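Side-chain contacts in acetoin utilization protein (Exiguobacterium sibiricum, PDB 2Q04), which probably transfers an acetyl group from acetyl-coenzyme A to an acceptor, as GNAT-family acetyltransferases do, with a suggested role in acetoin utilization: residues A[20-25]-A[31-36]; A[76-81]-A[129-134]; A[93-98]-A[193-198]. One frame throughout, in Å; residues are numbered along the deposited sequence.

Contact 1 (A[20-25]-A[31-36])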
loop_
_atom_site.group_PDB
_atom_site.type_symbol
_atom_site.label_atom_id
_atom_site.label_comp_id
_atom_site.label_asym_id
_atom_site.label_seq_id
_atom_site.Cartn_x
_atom_site.Cartn_y
_atom_site.Cartn_z
ATOM N N GLU A 20 -11.400 -14.155 2.139
ATOM C CA GLU A 20 -11.259 -13.589 3.467
ATOM C C GLU A 20 -10.262 -12.453 3.441
ATOM O O GLU A 20 -9.088 -12.628 3.046
ATOM C CB GLU A 20 -10.832 -14.655 4.475
ATOM C CG GLU A 20 -11.667 -15.931 4.417
ATOM C CD GLU A 20 -13.168 -15.659 4.369
ATOM O OE1 GLU A 20 -13.646 -14.787 5.126
ATOM O OE2 GLU A 20 -13.868 -16.323 3.572
ATOM N N ILE A 21 -10.736 -11.275 3.818
ATOM C CA ILE A 21 -9.918 -10.083 3.836
ATOM C C ILE A 21 -9.686 -9.676 5.270
ATOM O O ILE A 21 -10.610 -9.268 5.963
ATOM C CB ILE A 21 -10.583 -8.962 3.056
ATOM C CG1 ILE A 21 -10.730 -9.396 1.591
ATOM C CG2 ILE A 21 -9.754 -7.669 3.155
ATOM C CD1 ILE A 21 -11.412 -8.441 0.756
ATOM N N GLU A 22 -8.441 -9.805 5.723
ATOM C CA GLU A 22 -8.150 -9.687 7.124
ATOM C C GLU A 22 -6.719 -9.237 7.399
ATOM O O GLU A 22 -5.804 -9.499 6.615
ATOM C CB GLU A 22 -8.389 -11.032 7.796
ATOM C CG GLU A 22 -7.461 -12.147 7.272
ATOM C CD GLU A 22 -7.842 -13.513 7.762
ATOM O OE1 GLU A 22 -9.051 -13.797 7.876
ATOM O OE2 GLU A 22 -6.931 -14.328 7.991
ATOM N N GLY A 23 -6.531 -8.625 8.567
ATOM C CA GLY A 23 -5.218 -8.230 9.036
ATOM C C GLY A 23 -5.326 -7.090 10.031
ATOM O O GLY A 23 -6.433 -6.601 10.293
ATOM N N PRO A 24 -4.165 -6.621 10.571
ATOM C CA PRO A 24 -2.821 -7.131 10.238
ATOM C C PRO A 24 -2.574 -8.577 10.716
ATOM O O PRO A 24 -2.975 -8.954 11.831
ATOM C CB PRO A 24 -1.871 -6.146 10.963
ATOM C CG PRO A 24 -2.730 -4.987 11.373
ATOM C CD PRO A 24 -4.103 -5.510 11.539
ATOM N N VAL A 25 -1.932 -9.368 9.855
ATOM C CA VAL A 25 -1.619 -10.772 10.140
ATOM C C VAL A 25 -0.203 -10.876 10.698
ATOM O O VAL A 25 0.718 -10.249 10.183
ATOM C CB VAL A 25 -1.710 -11.636 8.838
ATOM C CG1 VAL A 25 -1.470 -13.094 9.143
ATOM C CG2 VAL A 25 -3.074 -11.438 8.151
ATOM N N ALA A 31 3.648 -17.012 7.635
ATOM C CA ALA A 31 4.615 -18.006 7.169
ATOM C C ALA A 31 3.955 -19.338 6.822
ATOM O O ALA A 31 4.497 -20.118 6.041
ATOM C CB ALA A 31 5.692 -18.217 8.216
ATOM N N THR A 32 2.786 -19.597 7.413
ATOM C CA THR A 32 2.063 -20.861 7.183
ATOM C C THR A 32 1.224 -20.823 5.887
ATOM O O THR A 32 0.839 -21.868 5.360
ATOM C CB THR A 32 1.138 -21.199 8.364
ATOM O OG1 THR A 32 0.126 -20.195 8.488
ATOM C CG2 THR A 32 1.934 -21.289 9.666
ATOM N N TYR A 33 0.938 -19.618 5.391
ATOM C CA TYR A 33 0.182 -19.471 4.152
ATOM C C TYR A 33 1.096 -19.642 2.939
ATOM O O TYR A 33 2.298 -19.858 3.079
ATOM C CB TYR A 33 -0.514 -18.101 4.096
ATOM C CG TYR A 33 -1.500 -17.845 5.224
ATOM C CD1 TYR A 33 -2.411 -18.817 5.617
ATOM C CD2 TYR A 33 -1.564 -16.604 5.839
ATOM C CE1 TYR A 33 -3.320 -18.578 6.643
ATOM C CE2 TYR A 33 -2.482 -16.346 6.850
ATOM C CZ TYR A 33 -3.356 -17.335 7.248
ATOM O OH TYR A 33 -4.262 -17.080 8.251
ATOM N N LYS A 34 0.506 -19.567 1.749
ATOM C CA LYS A 34 1.244 -19.721 0.504
ATOM C C LYS A 34 0.841 -18.634 -0.491
ATOM O O LYS A 34 -0.309 -18.557 -0.894
ATOM C CB LYS A 34 0.962 -21.101 -0.101
ATOM C CG LYS A 34 1.689 -21.369 -1.418
ATOM C CD LYS A 34 1.514 -22.815 -1.871
ATOM C CE LYS A 34 2.372 -23.127 -3.097
ATOM N NZ LYS A 34 2.318 -24.573 -3.477
ATOM N N LEU A 35 1.791 -17.795 -0.880
ATOM C CA LEU A 35 1.519 -16.764 -1.880
ATOM C C LEU A 35 1.103 -17.389 -3.207
ATOM O O LEU A 35 1.765 -18.309 -3.712
ATOM C CB LEU A 35 2.749 -15.876 -2.106
ATOM C CG LEU A 35 2.873 -14.609 -1.258
ATOM C CD1 LEU A 35 4.051 -13.772 -1.752
ATOM C CD2 LEU A 35 1.597 -13.790 -1.296
ATOM N N ASP A 36 0.014 -16.878 -3.775
ATOM C CA ASP A 36 -0.460 -17.332 -5.070
ATOM C C ASP A 36 0.635 -17.107 -6.132
ATOM O O ASP A 36 1.303 -16.065 -6.121
ATOM C CB ASP A 36 -1.718 -16.569 -5.463
ATOM C CG ASP A 36 -2.365 -17.123 -6.689
ATOM O OD1 ASP A 36 -3.003 -18.191 -6.588
ATOM O OD2 ASP A 36 -2.242 -16.494 -7.761
#

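Contact 2 (A[76-81]-A[129-134]). With CA (calcium ion), chain G.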
loop_
_atom_site.group_PDB
_atom_site.type_symbol
_atom_site.label_atom_id
_atom_site.label_comp_id
_atom_site.label_asym_id
_atom_site.label_seq_id
_atom_site.Cartn_x
_atom_site.Cartn_y
_atom_site.Cartn_z
ATOM N N VAL A 76 -1.874 -6.109 0.931
ATOM C CA VAL A 76 -1.505 -4.723 0.973
ATOM C C VAL A 76 -0.606 -4.526 2.181
ATOM O O VAL A 76 -0.886 -5.066 3.262
ATOM C CB VAL A 76 -2.749 -3.788 1.046
ATOM C CG1 VAL A 76 -3.560 -4.057 2.305
ATOM C CG2 VAL A 76 -2.323 -2.333 0.983
ATOM N N THR A 77 0.506 -3.791 1.987
ATOM C CA THR A 77 1.547 -3.663 3.029
ATOM C C THR A 77 1.659 -2.252 3.569
ATOM O O THR A 77 1.410 -1.284 2.859
ATOM C CB THR A 77 2.929 -4.066 2.494
ATOM O OG1 THR A 77 3.430 -3.040 1.625
ATOM C CG2 THR A 77 2.856 -5.379 1.747
ATOM N N PHE A 78 2.040 -2.149 4.850
ATOM C CA PHE A 78 2.287 -0.865 5.489
ATOM C C PHE A 78 3.522 -0.964 6.309
ATOM O O PHE A 78 3.725 -1.947 7.015
ATOM C CB PHE A 78 1.125 -0.465 6.387
ATOM C CG PHE A 78 -0.137 -0.301 5.677
ATOM C CD1 PHE A 78 -0.511 0.938 5.181
ATOM C CD2 PHE A 78 -0.980 -1.390 5.469
ATOM C CE1 PHE A 78 -1.710 1.094 4.485
ATOM C CE2 PHE A 78 -2.172 -1.242 4.785
ATOM C CZ PHE A 78 -2.542 0.003 4.297
ATOM N N LEU A 79 4.365 0.053 6.216
ATOM C CA LEU A 79 5.587 0.123 7.005
ATOM C C LEU A 79 6.153 1.513 6.885
ATOM O O LEU A 79 5.643 2.332 6.106
ATOM C CB LEU A 79 6.617 -0.913 6.514
ATOM C CG LEU A 79 7.166 -0.749 5.084
ATOM C CD1 LEU A 79 8.350 -1.684 4.870
ATOM C CD2 LEU A 79 6.076 -0.990 4.020
ATOM N N TYR A 80 7.210 1.798 7.640
ATOM C CA TYR A 80 7.867 3.095 7.538
ATOM C C TYR A 80 8.581 3.209 6.210
ATOM O O TYR A 80 9.062 2.212 5.679
ATOM C CB TYR A 80 8.852 3.312 8.688
ATOM C CG TYR A 80 8.195 3.707 9.989
ATOM C CD1 TYR A 80 7.205 4.688 10.021
ATOM C CD2 TYR A 80 8.616 3.163 11.193
ATOM C CE1 TYR A 80 6.613 5.059 11.193
ATOM C CE2 TYR A 80 8.031 3.537 12.387
ATOM C CZ TYR A 80 7.032 4.491 12.384
ATOM O OH TYR A 80 6.443 4.876 13.569
ATOM N N PRO A 81 8.636 4.437 5.651
ATOM C CA PRO A 81 9.281 4.665 4.361
ATOM C C PRO A 81 10.720 4.162 4.308
ATOM O O PRO A 81 11.397 4.121 5.324
ATOM C CB PRO A 81 9.236 6.190 4.212
ATOM C CG PRO A 81 8.118 6.624 5.058
ATOM C CD PRO A 81 8.064 5.682 6.203
ATOM N N TYR A 129 -1.825 8.483 11.482
ATOM C CA TYR A 129 -0.730 8.503 10.514
ATOM C C TYR A 129 -1.081 9.272 9.273
ATOM O O TYR A 129 -2.244 9.359 8.884
ATOM C CB TYR A 129 -0.344 7.079 10.111
ATOM C CG TYR A 129 0.274 6.276 11.216
ATOM C CD1 TYR A 129 1.641 6.339 11.466
ATOM C CD2 TYR A 129 -0.495 5.439 11.997
ATOM C CE1 TYR A 129 2.216 5.591 12.477
ATOM C CE2 TYR A 129 0.063 4.692 13.013
ATOM C CZ TYR A 129 1.417 4.770 13.255
ATOM O OH TYR A 129 1.973 4.021 14.278
ATOM N N LEU A 130 -0.066 9.891 8.684
ATOM C CA LEU A 130 -0.138 10.365 7.334
ATOM C C LEU A 130 0.418 9.219 6.460
ATOM O O LEU A 130 1.618 8.885 6.536
ATOM C CB LEU A 130 0.698 11.657 7.162
ATOM C CG LEU A 130 0.557 12.389 5.813
ATOM C CD1 LEU A 130 1.016 13.864 5.916
ATOM C CD2 LEU A 130 1.323 11.658 4.712
ATOM N N ILE A 131 -0.472 8.558 5.718
ATOM C CA ILE A 131 -0.092 7.378 4.938
ATOM C C ILE A 131 0.125 7.749 3.470
ATOM O O ILE A 131 -0.822 8.044 2.749
ATOM C CB ILE A 131 -1.181 6.254 5.045
ATOM C CG1 ILE A 131 -1.478 5.945 6.517
ATOM C CG2 ILE A 131 -0.721 4.968 4.305
ATOM C CD1 ILE A 131 -2.731 5.102 6.729
ATOM N N LEU A 132 1.374 7.751 3.047
ATOM C CA LEU A 132 1.700 8.068 1.681
ATOM C C LEU A 132 1.995 6.800 0.917
ATOM O O LEU A 132 2.235 5.760 1.507
ATOM C CB LEU A 132 2.901 9.050 1.617
ATOM C CG LEU A 132 4.283 8.620 2.200
ATOM C CD1 LEU A 132 5.020 7.643 1.278
ATOM C CD2 LEU A 132 5.145 9.848 2.438
ATOM N N THR A 133 1.952 6.885 -0.402
ATOM C CA THR A 133 2.256 5.738 -1.254
ATOM C C THR A 133 2.775 6.220 -2.606
ATOM O O THR A 133 2.429 7.311 -3.060
ATOM C CB THR A 133 0.969 4.799 -1.467
ATOM O OG1 THR A 133 1.384 3.459 -1.722
ATOM C CG2 THR A 133 0.122 5.277 -2.606
ATOM N N THR A 134 3.622 5.413 -3.224
ATOM C CA THR A 134 4.177 5.725 -4.528
ATOM C C THR A 134 3.845 4.622 -5.497
ATOM O O THR A 134 3.935 3.445 -5.154
ATOM C CB THR A 134 5.683 5.845 -4.460
ATOM O OG1 THR A 134 6.226 4.664 -3.852
ATOM C CG2 THR A 134 6.086 7.061 -3.651
HETATM CA CA CA G . 4.556 1.507 -3.798
HETATM O O HOH W 1 2.140 1.746 -3.609
HETATM O O HOH W 2 4.543 3.192 -1.753
HETATM O O HOH W 3 7.175 1.003 -4.346
#

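Contact 3 (A[93-98]-A[193-198])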
loop_
_atom_site.group_PDB
_atom_site.type_symbol
_atom_site.label_atom_id
_atom_site.label_comp_id
_atom_site.label_asym_id
_atom_site.label_seq_id
_atom_site.Cartn_x
_atom_site.Cartn_y
_atom_site.Cartn_z
ATOM N N PRO A 93 7.765 9.981 13.072
ATOM C CA PRO A 93 7.164 8.654 13.220
ATOM C C PRO A 93 5.653 8.593 12.862
ATOM O O PRO A 93 5.036 7.521 12.975
ATOM C CB PRO A 93 7.373 8.345 14.702
ATOM C CG PRO A 93 7.401 9.672 15.366
ATOM C CD PRO A 93 7.953 10.653 14.375
ATOM N N TYR A 94 5.072 9.728 12.445
ATOM C CA TYR A 94 3.653 9.774 12.050
ATOM C C TYR A 94 3.483 9.593 10.543
ATOM O O TYR A 94 2.371 9.636 10.032
ATOM C CB TYR A 94 3.017 11.093 12.485
ATOM C CG TYR A 94 3.001 11.299 13.987
ATOM C CD1 TYR A 94 2.041 10.680 14.780
ATOM C CD2 TYR A 94 3.940 12.110 14.607
ATOM C CE1 TYR A 94 2.026 10.850 16.136
ATOM C CE2 TYR A 94 3.930 12.291 15.956
ATOM C CZ TYR A 94 2.967 11.656 16.727
ATOM O OH TYR A 94 2.950 11.835 18.093
ATOM N N ILE A 95 4.591 9.408 9.834
ATOM C CA ILE A 95 4.538 9.166 8.406
ATOM C C ILE A 95 4.757 7.676 8.113
ATOM O O ILE A 95 5.800 7.103 8.453
ATOM C CB ILE A 95 5.558 10.043 7.640
ATOM C CG1 ILE A 95 5.116 11.511 7.701
ATOM C CG2 ILE A 95 5.672 9.588 6.172
ATOM C CD1 ILE A 95 6.033 12.468 6.987
ATOM N N LEU A 96 3.738 7.054 7.520
ATOM C CA LEU A 96 3.739 5.633 7.238
ATOM C C LEU A 96 3.585 5.429 5.742
ATOM O O LEU A 96 2.930 6.214 5.077
ATOM C CB LEU A 96 2.566 4.973 7.970
ATOM C CG LEU A 96 2.565 3.452 8.080
ATOM C CD1 LEU A 96 3.709 2.969 8.956
ATOM C CD2 LEU A 96 1.242 2.982 8.640
ATOM N N GLU A 97 4.196 4.384 5.209
ATOM C CA GLU A 97 4.070 4.105 3.786
ATOM C C GLU A 97 3.227 2.863 3.515
ATOM O O GLU A 97 3.416 1.828 4.132
ATOM C CB GLU A 97 5.446 3.955 3.117
ATOM C CG GLU A 97 5.353 3.829 1.566
ATOM C CD GLU A 97 6.670 3.459 0.912
ATOM O OE1 GLU A 97 7.673 3.316 1.629
ATOM O OE2 GLU A 97 6.687 3.279 -0.325
ATOM N N LEU A 98 2.241 3.023 2.648
ATOM C CA LEU A 98 1.564 1.913 2.059
ATOM C C LEU A 98 2.515 1.397 1.014
ATOM O O LEU A 98 2.662 1.996 -0.050
ATOM C CB LEU A 98 0.238 2.379 1.418
ATOM C CG LEU A 98 -0.753 1.320 0.887
ATOM C CD1 LEU A 98 -2.043 2.002 0.452
ATOM C CD2 LEU A 98 -0.167 0.505 -0.278
ATOM N N PRO A 193 -0.766 19.282 12.076
ATOM C CA PRO A 193 -0.292 20.126 10.963
ATOM C C PRO A 193 1.226 20.025 10.711
ATOM O O PRO A 193 1.677 20.194 9.576
ATOM C CB PRO A 193 -0.659 21.550 11.421
ATOM C CG PRO A 193 -1.730 21.369 12.422
ATOM C CD PRO A 193 -1.465 20.077 13.105
ATOM N N GLU A 194 1.992 19.769 11.770
ATOM C CA GLU A 194 3.450 19.658 11.668
ATOM C C GLU A 194 3.845 18.467 10.807
ATOM O O GLU A 194 4.810 18.532 10.059
ATOM C CB GLU A 194 4.079 19.521 13.065
ATOM C CG GLU A 194 3.987 20.784 13.931
ATOM C CD GLU A 194 2.575 21.063 14.441
ATOM O OE1 GLU A 194 1.786 20.106 14.576
ATOM O OE2 GLU A 194 2.264 22.242 14.719
ATOM N N VAL A 195 3.094 17.381 10.932
ATOM C CA VAL A 195 3.335 16.183 10.153
ATOM C C VAL A 195 3.023 16.439 8.668
ATOM O O VAL A 195 3.745 15.981 7.782
ATOM C CB VAL A 195 2.465 15.014 10.661
ATOM C CG1 VAL A 195 2.618 13.789 9.755
ATOM C CG2 VAL A 195 2.824 14.671 12.104
ATOM N N VAL A 196 1.940 17.167 8.417
ATOM C CA VAL A 196 1.539 17.492 7.065
ATOM C C VAL A 196 2.544 18.431 6.420
ATOM O O VAL A 196 2.851 18.309 5.234
ATOM C CB VAL A 196 0.148 18.146 7.034
ATOM C CG1 VAL A 196 -0.157 18.701 5.636
ATOM C CG2 VAL A 196 -0.915 17.141 7.457
ATOM N N ALA A 197 3.047 19.378 7.204
ATOM C CA ALA A 197 4.036 20.329 6.710
ATOM C C ALA A 197 5.312 19.610 6.320
ATOM O O ALA A 197 5.960 19.973 5.348
ATOM C CB ALA A 197 4.325 21.386 7.761
ATOM N N HIS A 198 5.684 18.600 7.106
ATOM C CA HIS A 198 6.860 17.809 6.820
ATOM C C HIS A 198 6.672 17.053 5.524
ATOM O O HIS A 198 7.571 16.989 4.701
ATOM C CB HIS A 198 7.127 16.838 7.951
ATOM C CG HIS A 198 8.372 16.030 7.770
ATOM N ND1 HIS A 198 9.589 16.597 7.482
ATOM C CD2 HIS A 198 8.603 14.706 7.923
ATOM C CE1 HIS A 198 10.511 15.651 7.419
ATOM N NE2 HIS A 198 9.938 14.496 7.688
#

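Contact 1 (A[20-25]-A[31-36])
Tyr33 reaches across to Glu22 and Val25 from a backbone that stays well apart: the closest CA atoms of the two segments, those of Val25 and Ala31, are 10.0 Å from each other. The gap is therefore bridged by side chains, and the tyrosine spans most of it. Its CB starts far off, 7.2 Å from Val25 CG1. With CG anti to the carbonyl carbon (chi1 -60°), the ring is directed toward 20-25. CD2 of Tyr33 has closed to 4.8 Å from Val25 CG1, and CE2, one bond further on, makes the apolar contact with that same methyl at 4.1 Å. The methyl lies near the plane of the ring and meets it at the edge. Over one face sits Thr32 OG1, 4.1 Å above the plane and offset toward the rim; this hydroxyl is hydrogen-bonded to Ile29 O. At the tip, Tyr33 OH comes within 3.8 Å of Glu22 OE2, with the carboxylate and the ring turned 56° apart. That is too long for a hydrogen bond. The strongest partner of Glu22 lies elsewhere, since its OE1 forms a salt bridge with Arg67 NH2 on strand 62-68. Tyr33 also rests on Arg67, Ile65 and Ile72, so its ring lies across the strands that separate 19-23 from 34-35 in the sheet. The chemistry is thus mainly apolar: 87 Å² is buried, a ring edge meets one methyl, and the negative charge of Glu22 is probably balanced by Arg67, with the phenol merely nearby.

Contact 2 (A[76-81]-A[129-134])
Phe78 turns the edge of its ring toward Ile131, whose CG2 methyl lies near the ring plane, 4.0 Å from Phe78 CE1 and 4.1 Å from its CD1. The methyl thus straddles one side of the ring and does not sit over a face. Neither CB is aimed squarely at the opposite segment. The ring swings inward from Phe78, while in Ile131 the methyl lies anti to the backbone N, beside the carbonyl carbon, and CG1 takes the position beside N (chi1 -53°). The CA atoms of this pair are 8.6 Å apart, which fits two strands with a third, 95-103, between them. A second meeting is looser and again edge-on: Tyr80 starts away from 129-134, yet its OH returns to 4.4 Å from Tyr129 CE1, near the plane of that ring. Both phenol oxygens are hydrogen-bonded to Gly1 N, and Tyr80 OH also to Pro93 O, so the chain terminus ties the two rings together. Further along, Thr134 O binds a calcium ion at 2.5 Å, as does Gly99 O of the intervening strand. Water 1, a calcium ligand, donates to Thr133 OG1 at 2.7 Å, and water 2, also on the metal, accepts from Thr134 N at 2.8 Å. Phe78 and Ile131 both pack against helix 112-121, which connects the parallel strands 95-103 and 130-135. This is a beta-alpha-beta crossover, and its two strands, joined here through calcium, are consistent with the pair that splays apart in the GNAT fold to admit acetyl-coenzyme A.

Contact 3 (A[93-98]-A[193-198])
Tyr94 and Val195 bring strand and helix together, their CA atoms 6.7 Å apart where the loop entering strand 95-103 passes the first turn of helix 193-203. Both branches of Val195 are used. CG2 meets Tyr94 at its root, 3.6 Å from CB and 3.8 Å from CD2, and lies obliquely to the ring, which leads away beyond this point. CG1 is shared: it lies 3.9 Å from Tyr94 CB and 4.0 Å from Ile95 CG1, the side chains of Ile95 and Val195 sliding past each other in opposite directions. The extended end of Ile95 (chi2 -180°) then carries CD1 one helical turn further, to 3.5 Å from His198 CD2, where the chains cross at about a right angle. His198 is held from beyond the segments, its NE2 hydrogen-bonded to Glu89 O, which is likely to limit the rotation of the ring that Ile95 touches. Replacing Val195 with alanine removes both methyls, and would probably open a gap beside Tyr94 CB and leave Ile95 CG1 without its helix-side neighbour. Val195 also rests on Leu130, so the helix leans on two adjoining strands of the sheet. The 189 Å² buried between the segments is thus secured by shape and dispersion, through aliphatic branches and an imidazole carbon, while NE2 is satisfied by the backbone carbonyl of Glu89, in the same loop that leads into strand 95-103.

All three contacts reach one mixed sheet, but at different depths. The centre of contact 2 lies about 6 Å from the chain's centre, those of contacts 1 and 3 about 15 and 16 Å, on opposite sides of it. Contact 1, though peripheral, is mostly buried; contact 3 is partly open. Contacts 2 and 3 interlock, since strand 95-103 runs between the strands of contact 2: Thr133 OG1 and Leu98 O, 2.6 Å apart, and Leu79 O and Glu97 N, 2.7 Å apart, join them. Contact 1 touches neither. Chemistry follows place: a ring edge on a methyl, with a carboxylate paired elsewhere, at one end, apolar packing with calcium centrally, and strand-to-helix packing of aliphatic branches with a tyrosine and an imidazole at the other.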